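Local coordinates for hypothetical protein XCC0632 (Xanthomonas campestris pv. campestris, PDB 2IQI) that is of unknown function but is probably an auxiliary lipoprotein component of an ABC-type transport system, at residues D75-A80 / T171-W176. Residues are numbered along the deposited sequence; the frame is centred on the assembly and turned at random.
Sequences DSVVRA and TELVGW
V174 sets its CG2 methyl against helix 69-82 at two places: 3.9 Å from A80 CB, and 4.0 Å from the backbone oxygen V77 O, one helical turn before the alanine. The torsion accounts for this double touch, because with chi1 at 162° CG1 lies anti to the backbone nitrogen while CG2 stands beside that nitrogen and meets the other helix. A second apolar pair lies next to the first. V77 CG2 approaches L173 CD1 to 3.9 Å, and the two side chains cross at about a right angle, so a methyl end meets a methyl end instead of the chains running alongside one another.

All four residues are buried, yet the segments hide just 157 Å² between them, which indicates a small apolar junction. The axes of segments 75-80 and 171-176 come within 9.7 Å and cross at -49°, and the nearest CA atoms, those of V77 and V174, are 6.8 Å apart. A80 turns its CB toward segment 171-176, where V174 CG2 comes in from the side.

The polar side chains of 75-80 take no part in this seam. D75 and R79, one turn apart, pair through OD2 and NH2 at 3.1 Å, but the oxygen sits well out of the guanidinium plane, so the attraction is between charges without a directed N-H. D75 OD1 also forms a salt bridge with R92, and S76 OG bonds back to M72 O within its own helix.

Helix 69-82 thus packs against the long helix 155-185, with S76 and A80 also touching T170. L173 carries the junction onto L126 and A128 of strand 121-132 and F144 of strand 137-149, so helix 155-185 rests on the mixed sheet with helix 69-82 at its flank.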
# COMPACT_ATOMS: atom_id res chain seq x y z
N ASP A 75 0.48 -7.94 -1.58
CA ASP A 75 1.54 -8.75 -1.02
C ASP A 75 2.35 -8.04 0.07
O ASP A 75 2.85 -8.70 0.96
CB ASP A 75 2.50 -9.31 -2.10
CG ASP A 75 1.83 -10.31 -3.02
OD1 ASP A 75 0.60 -10.51 -2.89
OD2 ASP A 75 2.54 -10.91 -3.89
N SER A 76 2.50 -6.72 0.00
CA SER A 76 3.33 -6.06 0.99
C SER A 76 2.66 -6.12 2.31
O SER A 76 3.31 -6.35 3.34
CB SER A 76 3.54 -4.59 0.65
OG SER A 76 4.36 -4.54 -0.48
N VAL A 77 1.35 -5.87 2.26
CA VAL A 77 0.53 -5.71 3.44
C VAL A 77 0.49 -7.03 4.21
O VAL A 77 0.82 -7.07 5.41
CB VAL A 77 -0.87 -5.17 3.08
CG1 VAL A 77 -1.82 -5.38 4.23
CG2 VAL A 77 -0.78 -3.69 2.77
N VAL A 78 0.12 -8.10 3.50
CA VAL A 78 0.01 -9.43 4.07
C VAL A 78 1.38 -9.93 4.53
O VAL A 78 1.50 -10.43 5.64
CB VAL A 78 -0.56 -10.41 3.06
CG1 VAL A 78 -0.28 -11.82 3.50
CG2 VAL A 78 -2.03 -10.19 2.91
N ARG A 79 2.41 -9.77 3.71
CA ARG A 79 3.74 -10.14 4.17
C ARG A 79 4.15 -9.35 5.38
O ARG A 79 4.72 -9.93 6.29
CB ARG A 79 4.78 -10.04 3.07
CG ARG A 79 4.37 -10.97 1.95
CD ARG A 79 5.35 -11.22 0.85
NE ARG A 79 4.63 -12.08 -0.07
CZ ARG A 79 4.80 -12.11 -1.39
NH1 ARG A 79 5.70 -11.31 -1.94
NH2 ARG A 79 4.05 -12.92 -2.13
N ALA A 80 3.85 -8.05 5.44
CA ALA A 80 4.25 -7.28 6.65
C ALA A 80 3.48 -7.69 7.94
O ALA A 80 4.06 -7.70 9.03
CB ALA A 80 4.21 -5.82 6.40
N THR A 171 3.88 0.27 6.26
CA THR A 171 4.22 0.38 7.69
C THR A 171 3.10 1.13 8.43
O THR A 171 2.76 0.83 9.59
CB THR A 171 5.58 1.08 7.90
OG1 THR A 171 6.62 0.30 7.29
CG2 THR A 171 5.89 1.18 9.32
N GLU A 172 2.54 2.13 7.76
CA GLU A 172 1.50 2.91 8.38
C GLU A 172 0.21 2.10 8.43
O GLU A 172 -0.59 2.26 9.34
CB GLU A 172 1.33 4.26 7.65
CG GLU A 172 2.43 5.29 7.93
CD GLU A 172 2.34 6.60 7.05
OE1 GLU A 172 1.23 7.01 6.56
OE2 GLU A 172 3.43 7.23 6.87
N LEU A 173 0.02 1.21 7.47
CA LEU A 173 -1.22 0.44 7.40
C LEU A 173 -1.27 -0.62 8.47
O LEU A 173 -2.23 -0.74 9.22
CB LEU A 173 -1.34 -0.25 6.05
CG LEU A 173 -2.01 0.57 4.97
CD1 LEU A 173 -1.77 -0.04 3.56
CD2 LEU A 173 -3.46 0.53 5.38
N VAL A 174 -0.20 -1.40 8.51
CA VAL A 174 -0.08 -2.47 9.43
C VAL A 174 -0.30 -1.98 10.86
O VAL A 174 -1.04 -2.62 11.64
CB VAL A 174 1.26 -3.14 9.24
CG1 VAL A 174 1.63 -3.98 10.45
CG2 VAL A 174 1.20 -4.01 8.01
N GLY A 175 0.30 -0.84 11.20
CA GLY A 175 0.34 -0.36 12.56
C GLY A 175 -1.02 0.16 12.89
O GLY A 175 -1.48 0.06 14.02
N TRP A 176 -1.70 0.71 11.91
CA TRP A 176 -3.00 1.31 12.18
C TRP A 176 -4.04 0.23 12.26
O TRP A 176 -5.05 0.41 12.93
CB TRP A 176 -3.35 2.29 11.09
CG TRP A 176 -4.68 2.82 11.12
CD1 TRP A 176 -5.12 3.91 11.82
CD2 TRP A 176 -5.80 2.32 10.39
NE1 TRP A 176 -6.46 4.11 11.58
CE2 TRP A 176 -6.90 3.14 10.71
CE3 TRP A 176 -5.99 1.24 9.52
CZ2 TRP A 176 -8.17 2.92 10.17
CZ3 TRP A 176 -7.27 1.02 8.99
CH2 TRP A 176 -8.33 1.86 9.31